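Local coordinates for protein spectinomycin 9-adenylyltransferase (Enterococcus faecalis, PDB 6SXJ) that transfers the adenylyl group of ATP to the 9-hydroxyl of spectinomycin, releasing diphosphate, and thereby makes bacteria resistant to this antibiotic, at residues I28-F33 / K142-N147; D46-V51 / Y84-I89; S73-D78 / F106-W111; N183-L188 / L243-L248. One frame throughout, in Å; residues are numbered along the deposited sequence.

Contact 1: residues I28-F33 / K142-N147; sequences IGTYMF and KRIYGN
Thr30 and Tyr145 form a hydrogen-bonded antiparallel pair, as do Met32 and Lys142. Tyr31 and Arg143 form the non-hydrogen-bonded pair in between. Backbone bonds are Thr30 N to Tyr145 O (2.8 Å), Met32 N to Lys142 O and Lys142 N to Met32 O. Thr30 O accepts twice. Ile144 N lies 2.9 Å from Thr30 O, nearly in line with its C=O bond. Tyr145 N sits 3.3 Å from the same Thr30 O, on a lone pair. Ile144 and Tyr145 both face Thr30, a classic beta bulge that shifts the register by one residue. A further polar bond runs from Tyr31 OH to Tyr148 O.

Side chains pack on both faces. Ile144 CG1 sits between backbone N and carbonyl carbon (chi1 70°), which brings it 3.2 Å from Thr30 O. Ile144 CD1 then lies 3.8 Å from both Thr30 CG2 and Met32 CG. On the other face, Arg143 CB packs at Tyr31 CD2 (3.7 Å).

Strand 142-144 is an outermost strand of the mixed sheet. Strand 47-53 flanks strand 27-33 on its other side. Helix 8-23 covers the Thr30, Met32 and Ile144 face through Leu19, Ile12 and Lys16.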
# COMPACT_ATOMS: atom_id res chain seq x y z
N ILE A 28 -8.18 -18.18 5.62
CA ILE A 28 -8.27 -18.85 4.33
C ILE A 28 -6.94 -18.84 3.59
O ILE A 28 -6.51 -19.85 3.02
CB ILE A 28 -9.38 -18.20 3.48
CG1 ILE A 28 -10.73 -18.33 4.18
CG2 ILE A 28 -9.44 -18.86 2.10
CD1 ILE A 28 -11.87 -17.73 3.41
N GLY A 29 -6.26 -17.70 3.56
CA GLY A 29 -5.03 -17.60 2.80
C GLY A 29 -4.20 -16.43 3.27
O GLY A 29 -4.73 -15.42 3.74
N THR A 30 -2.89 -16.58 3.12
CA THR A 30 -1.93 -15.51 3.41
C THR A 30 -1.11 -15.28 2.15
O THR A 30 -0.43 -16.19 1.67
CB THR A 30 -1.02 -15.88 4.58
OG1 THR A 30 -1.80 -16.42 5.66
CG2 THR A 30 -0.30 -14.64 5.08
N TYR A 31 -1.19 -14.06 1.61
CA TYR A 31 -0.49 -13.73 0.37
C TYR A 31 0.37 -12.50 0.60
O TYR A 31 0.03 -11.61 1.38
CB TYR A 31 -1.48 -13.48 -0.78
CG TYR A 31 -2.54 -14.55 -0.89
CD1 TYR A 31 -3.69 -14.50 -0.12
CD2 TYR A 31 -2.37 -15.64 -1.74
CE1 TYR A 31 -4.64 -15.48 -0.19
CE2 TYR A 31 -3.33 -16.63 -1.83
CZ TYR A 31 -4.46 -16.55 -1.05
OH TYR A 31 -5.42 -17.53 -1.12
N MET A 32 1.50 -12.45 -0.11
CA MET A 32 2.31 -11.25 -0.19
C MET A 32 2.22 -10.68 -1.60
O MET A 32 2.03 -11.42 -2.57
CB MET A 32 3.76 -11.55 0.18
CG MET A 32 3.93 -12.31 1.47
SD MET A 32 5.58 -12.09 2.20
CE MET A 32 6.67 -12.62 0.99
N PHE A 33 2.30 -9.37 -1.70
CA PHE A 33 2.18 -8.69 -2.98
C PHE A 33 3.03 -7.42 -2.95
O PHE A 33 3.71 -7.12 -1.96
CB PHE A 33 0.72 -8.37 -3.29
CG PHE A 33 0.11 -7.35 -2.36
CD1 PHE A 33 -0.34 -7.73 -1.11
CD2 PHE A 33 -0.01 -6.03 -2.74
CE1 PHE A 33 -0.90 -6.81 -0.25
CE2 PHE A 33 -0.58 -5.09 -1.87
CZ PHE A 33 -1.02 -5.48 -0.63
N LYS A 142 2.28 -13.83 -4.11
CA LYS A 142 2.91 -15.06 -3.64
C LYS A 142 2.06 -15.64 -2.52
O LYS A 142 1.90 -15.01 -1.47
CB LYS A 142 4.34 -14.81 -3.16
CG LYS A 142 5.01 -16.03 -2.52
CD LYS A 142 6.51 -16.06 -2.84
CE LYS A 142 7.24 -17.16 -2.07
NZ LYS A 142 6.69 -18.52 -2.37
N ARG A 143 1.51 -16.83 -2.76
CA ARG A 143 0.76 -17.54 -1.72
C ARG A 143 1.74 -18.19 -0.75
O ARG A 143 2.58 -19.00 -1.16
CB ARG A 143 -0.16 -18.59 -2.34
CG ARG A 143 -0.87 -19.48 -1.31
CD ARG A 143 -1.78 -20.48 -1.99
NE ARG A 143 -1.02 -21.21 -2.99
CZ ARG A 143 -0.21 -22.22 -2.70
NH1 ARG A 143 -0.09 -22.64 -1.44
NH2 ARG A 143 0.47 -22.82 -3.66
N ILE A 144 1.64 -17.83 0.53
CA ILE A 144 2.47 -18.42 1.57
C ILE A 144 1.67 -19.24 2.56
O ILE A 144 2.24 -19.83 3.48
CB ILE A 144 3.30 -17.36 2.31
CG1 ILE A 144 2.42 -16.46 3.17
CG2 ILE A 144 4.07 -16.49 1.31
CD1 ILE A 144 3.16 -15.25 3.74
N TYR A 145 0.34 -19.26 2.43
CA TYR A 145 -0.47 -20.20 3.18
C TYR A 145 -1.86 -20.22 2.56
O TYR A 145 -2.36 -19.19 2.12
CB TYR A 145 -0.59 -19.81 4.66
CG TYR A 145 -1.56 -20.70 5.40
CD1 TYR A 145 -1.20 -21.97 5.82
CD2 TYR A 145 -2.86 -20.28 5.65
CE1 TYR A 145 -2.08 -22.79 6.48
CE2 TYR A 145 -3.76 -21.10 6.31
CZ TYR A 145 -3.36 -22.36 6.72
OH TYR A 145 -4.23 -23.19 7.38
N GLY A 146 -2.47 -21.41 2.55
CA GLY A 146 -3.84 -21.53 2.09
C GLY A 146 -3.99 -22.55 0.98
O GLY A 146 -3.02 -22.87 0.30
N ASN A 147 -5.20 -23.06 0.80
CA ASN A 147 -5.46 -24.09 -0.19
C ASN A 147 -5.87 -23.53 -1.54
O ASN A 147 -6.08 -24.31 -2.48
CB ASN A 147 -6.56 -25.05 0.30
CG ASN A 147 -6.15 -25.84 1.54
OD1 ASN A 147 -4.96 -26.11 1.75
ND2 ASN A 147 -7.13 -26.21 2.35

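Contact 2: residues D46-V51 / Y84-I89; sequences DLDFLV and YIELTI
Strands 47-53 and 85-91 pair in parallel, in register from Leu47-Ile85 to Val51-Ile89. They are the two strands of a beta-alpha-beta unit whose helix is 59-69. The contact lies inside the nucleotidyltransferase sheet, its centre about 8 Å from the centre of the chain. The axes of segments 47-51 and 85-89 are 12° apart. Five backbone bonds join them, among them Leu47 N to Tyr84 O, Phe49 N to Glu86 O and Val51 N to Thr88 O (2.8 Å).

One face is apolar. Leu87 CD1 touches Phe49 CB at 3.7 Å and Val51 CG2 at 3.9 Å. Ile85 CG2 touches Phe49 CD1 at 4.0 Å. Helix 8-23 covers this face through Ile12, Val15 and Leu19.

Asp48 and Glu86 share the other face. They lie side by side and point the same way, with carboxylate planes 77° apart. Asp48 OD1 is 4.0 Å from Glu86 OE2. Asp46, just before strand 47-53, brings its OD2 to 4.3 Å from Glu86 OE1. Asp46 OD1 also meets the edge of the Tyr84 ring, in its plane, at CD2 (3.5 Å). A water links Asp46 OD1 to Tyr84 N.

Asp46 and Asp48 fit the Asp-x-Asp motif of the family, and Glu86 probably takes the third acidic position. Three carboxylates gathered this closely are consistent with a site for the magnesium ions that accompany ATP in relatives.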
# COMPACT_ATOMS: atom_id res chain seq x y z
N ASP A 46 9.11 -2.81 1.37
CA ASP A 46 8.16 -3.20 2.39
C ASP A 46 7.74 -4.66 2.20
O ASP A 46 7.79 -5.22 1.10
CB ASP A 46 6.89 -2.35 2.32
CG ASP A 46 7.13 -0.90 2.69
OD1 ASP A 46 8.26 -0.54 3.08
OD2 ASP A 46 6.16 -0.12 2.59
N LEU A 47 7.29 -5.26 3.30
CA LEU A 47 6.60 -6.55 3.28
C LEU A 47 5.10 -6.29 3.32
O LEU A 47 4.56 -5.91 4.37
CB LEU A 47 7.04 -7.40 4.47
CG LEU A 47 8.49 -7.87 4.56
CD1 LEU A 47 8.70 -8.58 5.89
CD2 LEU A 47 8.80 -8.77 3.39
N ASP A 48 4.42 -6.54 2.20
CA ASP A 48 3.00 -6.26 2.04
C ASP A 48 2.23 -7.57 2.05
O ASP A 48 2.45 -8.43 1.19
CB ASP A 48 2.74 -5.51 0.73
CG ASP A 48 3.42 -4.15 0.68
OD1 ASP A 48 3.00 -3.25 1.44
OD2 ASP A 48 4.36 -3.98 -0.13
N PHE A 49 1.30 -7.71 2.99
CA PHE A 49 0.54 -8.94 3.15
C PHE A 49 -0.94 -8.67 2.91
O PHE A 49 -1.51 -7.71 3.45
CB PHE A 49 0.72 -9.53 4.55
CG PHE A 49 2.11 -9.95 4.85
CD1 PHE A 49 3.01 -9.08 5.46
CD2 PHE A 49 2.53 -11.24 4.57
CE1 PHE A 49 4.27 -9.48 5.77
CE2 PHE A 49 3.80 -11.64 4.86
CZ PHE A 49 4.68 -10.76 5.46
N LEU A 50 -1.57 -9.53 2.11
CA LEU A 50 -3.02 -9.61 2.00
C LEU A 50 -3.48 -10.92 2.62
O LEU A 50 -2.97 -11.99 2.27
CB LEU A 50 -3.47 -9.53 0.54
CG LEU A 50 -4.99 -9.45 0.32
CD1 LEU A 50 -5.51 -8.11 0.77
CD2 LEU A 50 -5.30 -9.68 -1.14
N VAL A 51 -4.42 -10.82 3.56
CA VAL A 51 -4.92 -11.97 4.30
C VAL A 51 -6.43 -12.06 4.09
O VAL A 51 -7.13 -11.04 4.14
CB VAL A 51 -4.58 -11.86 5.80
CG1 VAL A 51 -5.20 -13.02 6.58
CG2 VAL A 51 -3.09 -11.80 6.01
N TYR A 84 9.28 -2.43 6.89
CA TYR A 84 7.91 -2.13 7.29
C TYR A 84 7.02 -3.32 6.94
O TYR A 84 7.12 -3.88 5.84
CB TYR A 84 7.39 -0.89 6.58
CG TYR A 84 7.99 0.42 7.02
CD1 TYR A 84 7.88 0.85 8.34
CD2 TYR A 84 8.66 1.22 6.12
CE1 TYR A 84 8.43 2.05 8.73
CE2 TYR A 84 9.22 2.41 6.50
CZ TYR A 84 9.10 2.83 7.81
OH TYR A 84 9.65 4.04 8.19
N ILE A 85 6.15 -3.70 7.86
CA ILE A 85 5.08 -4.65 7.58
C ILE A 85 3.77 -3.88 7.38
O ILE A 85 3.38 -3.07 8.23
CB ILE A 85 4.93 -5.68 8.71
CG1 ILE A 85 6.17 -6.60 8.76
CG2 ILE A 85 3.69 -6.52 8.51
CD1 ILE A 85 6.19 -7.45 9.96
N GLU A 86 3.10 -4.14 6.27
CA GLU A 86 1.76 -3.66 6.00
C GLU A 86 0.90 -4.89 5.76
O GLU A 86 1.26 -5.75 4.95
CB GLU A 86 1.75 -2.74 4.79
CG GLU A 86 0.73 -1.63 4.82
CD GLU A 86 0.99 -0.64 3.71
OE1 GLU A 86 2.01 0.10 3.79
OE2 GLU A 86 0.21 -0.62 2.74
N LEU A 87 -0.20 -5.00 6.49
CA LEU A 87 -1.05 -6.18 6.41
C LEU A 87 -2.52 -5.78 6.40
O LEU A 87 -2.97 -5.11 7.32
CB LEU A 87 -0.80 -7.13 7.59
CG LEU A 87 -1.52 -8.48 7.54
CD1 LEU A 87 -0.57 -9.61 7.99
CD2 LEU A 87 -2.74 -8.46 8.41
N THR A 88 -3.25 -6.25 5.39
CA THR A 88 -4.67 -6.00 5.23
C THR A 88 -5.43 -7.32 5.29
O THR A 88 -4.98 -8.33 4.74
CB THR A 88 -4.98 -5.32 3.89
OG1 THR A 88 -4.28 -4.07 3.82
CG2 THR A 88 -6.47 -5.09 3.73
N ILE A 89 -6.59 -7.30 5.94
CA ILE A 89 -7.46 -8.46 6.06
C ILE A 89 -8.78 -8.14 5.38
O ILE A 89 -9.40 -7.11 5.66
CB ILE A 89 -7.69 -8.84 7.54
CG1 ILE A 89 -6.35 -9.05 8.25
CG2 ILE A 89 -8.57 -10.08 7.63
CD1 ILE A 89 -6.47 -9.48 9.69
O HOH W 1 10.30 -1.35 4.46
O HOH W 2 -1.51 -4.76 2.86

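Contact 3: residues S73-D78 / F106-W111; sequences SKKIGD and FIYGEW
Glu110 OE2 is approached by three groups, two of them from the loop 73-78. Ser73 OG lies 2.7 Å from Glu110 OE2, though Lys74 O is also within reach of its one proton. Lys75 NZ makes a salt bridge to Glu110 OE2 at 3.3 Å. Tyr108 OH adds a very short bond of 2.5 Å to Glu110 OE2, which lies in the plane of the Tyr108 ring. Lys75 to Asp78 form a type II beta turn within the loop, closed by Asp78 N to Lys75 O (3.0 Å). The loop belongs to the connection from helix 59-69 to strand 85-91, and here it meets Tyr108 and the 3-10 segment that begins at Glu110.

Glu110 reaches the loop by a bend at chi2 (-60°), which brings its carboxylate close to Lys74 O, an acceptor that makes no bond to it. Lys75 is bent too, at chi2 and chi4, and this brings NZ back toward the carboxylate. Its ammonium group also bonds to Arg70 O. Gln113 NE2 holds the other carboxylate oxygen, Glu110 OE1, so both oxygens have partners. The nearby ammonium probably stabilises the negative charge of the buried Glu110.

At the turn, Ile76 CD1 rests on the backbone of Glu110, 3.8 Å from its O.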
# COMPACT_ATOMS: atom_id res chain seq x y z
N SER A 73 7.92 -5.44 13.28
CA SER A 73 7.85 -4.54 12.15
C SER A 73 8.74 -3.34 12.41
O SER A 73 8.87 -2.90 13.56
CB SER A 73 6.40 -4.08 11.90
OG SER A 73 6.34 -2.89 11.13
N LYS A 74 9.31 -2.78 11.34
CA LYS A 74 10.10 -1.57 11.46
C LYS A 74 9.23 -0.45 12.02
O LYS A 74 8.04 -0.36 11.73
CB LYS A 74 10.66 -1.16 10.11
CG LYS A 74 11.59 0.04 10.13
CD LYS A 74 11.76 0.62 8.73
CE LYS A 74 12.80 1.75 8.69
NZ LYS A 74 14.06 1.35 7.99
N LYS A 75 9.85 0.43 12.81
CA LYS A 75 9.21 1.65 13.27
C LYS A 75 9.81 2.84 12.53
O LYS A 75 11.01 2.86 12.23
CB LYS A 75 9.37 1.84 14.78
CG LYS A 75 8.29 1.12 15.59
CD LYS A 75 8.72 -0.32 15.88
CE LYS A 75 7.56 -1.14 16.43
NZ LYS A 75 6.59 -1.49 15.36
N ILE A 76 8.95 3.82 12.24
CA ILE A 76 9.34 4.95 11.42
C ILE A 76 10.57 5.62 12.00
O ILE A 76 10.75 5.72 13.22
CB ILE A 76 8.18 5.96 11.30
CG1 ILE A 76 7.08 5.40 10.39
CG2 ILE A 76 8.69 7.30 10.78
CD1 ILE A 76 5.68 5.89 10.76
N GLY A 77 11.45 6.08 11.11
CA GLY A 77 12.63 6.82 11.52
C GLY A 77 13.55 6.08 12.47
O GLY A 77 14.48 6.66 13.04
N ASP A 78 13.27 4.80 12.71
CA ASP A 78 14.26 3.96 13.36
C ASP A 78 15.35 3.59 12.37
O ASP A 78 15.09 3.34 11.19
CB ASP A 78 13.62 2.73 14.02
CG ASP A 78 13.44 1.53 13.11
OD1 ASP A 78 12.99 0.49 13.64
OD2 ASP A 78 13.73 1.60 11.90
N PHE A 106 -9.58 -5.10 8.54
CA PHE A 106 -8.50 -4.82 9.48
C PHE A 106 -7.30 -4.37 8.68
O PHE A 106 -7.08 -4.82 7.55
CB PHE A 106 -8.16 -6.06 10.32
CG PHE A 106 -6.95 -5.89 11.19
CD1 PHE A 106 -7.05 -5.30 12.43
CD2 PHE A 106 -5.69 -6.32 10.76
CE1 PHE A 106 -5.94 -5.14 13.24
CE2 PHE A 106 -4.58 -6.16 11.56
CZ PHE A 106 -4.70 -5.57 12.81
N ILE A 107 -6.51 -3.48 9.28
CA ILE A 107 -5.28 -3.02 8.67
C ILE A 107 -4.24 -2.87 9.77
O ILE A 107 -4.47 -2.16 10.75
CB ILE A 107 -5.46 -1.69 7.92
CG1 ILE A 107 -4.11 -1.12 7.49
CG2 ILE A 107 -6.22 -0.69 8.79
CD1 ILE A 107 -3.45 -1.88 6.32
N TYR A 108 -3.09 -3.54 9.60
CA TYR A 108 -1.88 -3.19 10.31
C TYR A 108 -1.04 -2.30 9.41
O TYR A 108 -0.79 -2.64 8.25
CB TYR A 108 -1.03 -4.40 10.73
CG TYR A 108 0.13 -3.93 11.59
CD1 TYR A 108 0.04 -3.90 12.97
CD2 TYR A 108 1.29 -3.44 11.00
CE1 TYR A 108 1.08 -3.43 13.75
CE2 TYR A 108 2.34 -2.98 11.77
CZ TYR A 108 2.22 -2.96 13.15
OH TYR A 108 3.27 -2.48 13.91
N GLY A 109 -0.61 -1.16 9.95
CA GLY A 109 0.21 -0.21 9.22
C GLY A 109 0.90 0.74 10.19
O GLY A 109 0.29 1.16 11.17
N GLU A 110 2.16 1.07 9.92
CA GLU A 110 2.93 1.85 10.88
C GLU A 110 2.48 3.30 10.95
O GLU A 110 2.70 3.94 11.99
CB GLU A 110 4.42 1.80 10.53
CG GLU A 110 5.07 0.45 10.82
CD GLU A 110 4.99 0.07 12.29
OE1 GLU A 110 5.07 0.97 13.15
OE2 GLU A 110 4.83 -1.13 12.58
N TRP A 111 1.86 3.84 9.90
CA TRP A 111 1.29 5.18 9.98
C TRP A 111 0.19 5.28 11.02
O TRP A 111 -0.23 6.39 11.37
CB TRP A 111 0.73 5.62 8.62
CG TRP A 111 -0.42 4.78 8.13
CD1 TRP A 111 -1.74 5.02 8.30
CD2 TRP A 111 -0.33 3.56 7.39
NE1 TRP A 111 -2.49 4.03 7.72
CE2 TRP A 111 -1.64 3.12 7.14
CE3 TRP A 111 0.74 2.80 6.90
CZ2 TRP A 111 -1.92 1.96 6.44
CZ3 TRP A 111 0.46 1.64 6.20
CH2 TRP A 111 -0.86 1.23 5.98

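Contact 4: residues N183-L188 / L243-L248; sequences NSILTL and LTINYL
Leu188 and Leu248 both carry CG anti to the carbonyl carbon, chi1 -74° and -65°, and their side chains meet between the two helices. Ile245 has the same first torsion but turns at chi2 (-86°). That turn carries its CD1 toward the other helix.

The side chains mesh without any polar bond across the contact. Leu188 CD1 touches Leu248 CB (3.9 Å) and Ile245 CD1 (4.0 Å). Leu188 and Ile245 cross at about a right angle. Ile245 CD1 also reaches Ser184 CB at 4.1 Å. On the other flank, Leu248 CD1 meets Ile185 CG2 at 3.9 Å and approaches Ile185 O at 3.6 Å. All five residues are buried.

The axes of segments 183-188 and 243-248 come within 10.0 Å. Ile185 lies level with Ile245, and one turn on Leu188 with Leu248. Leu173 of helix 159-173 packs on Ser184 and Leu188, while Ile222 of helix 216-229 packs on Ile185. Thr244 OG1 bonds to His218 and Arg221.

This is aliphatic helix-helix packing within a helical bundle. Here it joins the nearly parallel helices 181-196 and 241-253 of the aminoglycoside adenylyltransferase C-terminal domain.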
# COMPACT_ATOMS: atom_id res chain seq x y z
N ASN A 183 5.98 11.68 -0.96
CA ASN A 183 5.00 10.63 -1.21
C ASN A 183 4.00 11.08 -2.28
O ASN A 183 3.74 10.36 -3.25
CB ASN A 183 4.26 10.27 0.08
CG ASN A 183 5.20 10.09 1.26
OD1 ASN A 183 6.09 10.91 1.49
ND2 ASN A 183 5.01 9.01 2.01
N SER A 184 3.45 12.29 -2.12
CA SER A 184 2.39 12.75 -3.01
C SER A 184 2.87 12.87 -4.45
O SER A 184 2.20 12.42 -5.38
CB SER A 184 1.84 14.08 -2.50
OG SER A 184 1.03 13.89 -1.35
N ILE A 185 4.05 13.47 -4.65
CA ILE A 185 4.58 13.63 -6.00
C ILE A 185 4.72 12.27 -6.67
O ILE A 185 4.24 12.05 -7.79
CB ILE A 185 5.92 14.37 -5.97
CG1 ILE A 185 5.75 15.79 -5.45
CG2 ILE A 185 6.54 14.39 -7.36
CD1 ILE A 185 7.04 16.57 -5.37
N LEU A 186 5.40 11.34 -6.00
CA LEU A 186 5.70 10.06 -6.64
C LEU A 186 4.47 9.16 -6.71
O LEU A 186 4.34 8.38 -7.66
CB LEU A 186 6.83 9.35 -5.90
CG LEU A 186 8.09 10.21 -5.71
CD1 LEU A 186 8.89 9.72 -4.52
CD2 LEU A 186 8.94 10.23 -6.97
N THR A 187 3.56 9.27 -5.75
CA THR A 187 2.27 8.60 -5.88
C THR A 187 1.58 9.01 -7.18
O THR A 187 1.16 8.16 -7.97
CB THR A 187 1.38 8.91 -4.67
OG1 THR A 187 2.15 8.79 -3.46
CG2 THR A 187 0.20 7.95 -4.63
N LEU A 188 1.47 10.32 -7.41
CA LEU A 188 0.88 10.79 -8.66
C LEU A 188 1.65 10.27 -9.87
O LEU A 188 1.05 9.90 -10.88
CB LEU A 188 0.85 12.32 -8.67
CG LEU A 188 -0.19 13.02 -7.80
CD1 LEU A 188 0.13 14.50 -7.72
CD2 LEU A 188 -1.58 12.81 -8.31
N LEU A 243 3.21 23.68 -8.04
CA LEU A 243 3.18 23.68 -9.50
C LEU A 243 3.25 22.27 -10.06
O LEU A 243 2.51 21.91 -10.99
CB LEU A 243 4.33 24.53 -10.04
CG LEU A 243 4.40 25.92 -9.42
CD1 LEU A 243 5.59 26.70 -9.92
CD2 LEU A 243 3.10 26.66 -9.70
N THR A 244 4.16 21.45 -9.53
CA THR A 244 4.30 20.09 -10.05
C THR A 244 3.09 19.24 -9.70
O THR A 244 2.61 18.46 -10.53
CB THR A 244 5.58 19.46 -9.51
OG1 THR A 244 6.72 20.18 -9.98
CG2 THR A 244 5.69 18.02 -9.95
N ILE A 245 2.58 19.37 -8.47
CA ILE A 245 1.34 18.70 -8.11
C ILE A 245 0.25 19.04 -9.12
O ILE A 245 -0.43 18.16 -9.66
CB ILE A 245 0.92 19.09 -6.68
CG1 ILE A 245 1.94 18.58 -5.66
CG2 ILE A 245 -0.47 18.56 -6.36
CD1 ILE A 245 1.70 17.15 -5.21
N ASN A 246 0.08 20.34 -9.39
CA ASN A 246 -0.89 20.77 -10.39
C ASN A 246 -0.59 20.14 -11.75
O ASN A 246 -1.47 19.58 -12.40
CB ASN A 246 -0.89 22.29 -10.50
CG ASN A 246 -1.48 22.96 -9.27
OD1 ASN A 246 -2.16 22.32 -8.46
ND2 ASN A 246 -1.21 24.26 -9.10
N TYR A 247 0.68 20.19 -12.16
CA TYR A 247 1.07 19.60 -13.44
C TYR A 247 0.73 18.11 -13.48
O TYR A 247 0.09 17.63 -14.43
CB TYR A 247 2.56 19.79 -13.68
CG TYR A 247 3.10 18.88 -14.75
CD1 TYR A 247 2.82 19.13 -16.09
CD2 TYR A 247 3.86 17.76 -14.44
CE1 TYR A 247 3.29 18.31 -17.09
CE2 TYR A 247 4.34 16.92 -15.44
CZ TYR A 247 4.05 17.21 -16.76
OH TYR A 247 4.51 16.39 -17.78
N LEU A 248 1.16 17.36 -12.46
CA LEU A 248 0.91 15.92 -12.44
C LEU A 248 -0.58 15.62 -12.40
O LEU A 248 -1.05 14.67 -13.04
CB LEU A 248 1.62 15.29 -11.25
CG LEU A 248 3.14 15.37 -11.30
CD1 LEU A 248 3.78 14.87 -10.02
CD2 LEU A 248 3.62 14.57 -12.50

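Contacts 1, 2 and 3 share one mixed sheet, whereas contact 4 belongs to the helical C-terminal domain. The centres of contacts 1 and 2 are about 11 Å apart. Tyr31 O bonds to Leu50 N, and Phe33 N to Asp48 O. Contacts 2 and 3 have centres about 10 Å apart and meet through Leu87 O and Tyr108 N. Trp111 also lies beside Glu86, next to the probable metal-binding carboxylates of contact 2. Contact 4 is distant: its centre is about 25 Å from that of contact 2, and their nearest atoms are about 9 Å apart. Contacts 1 and 4 lie on opposite sides of the chain's centre.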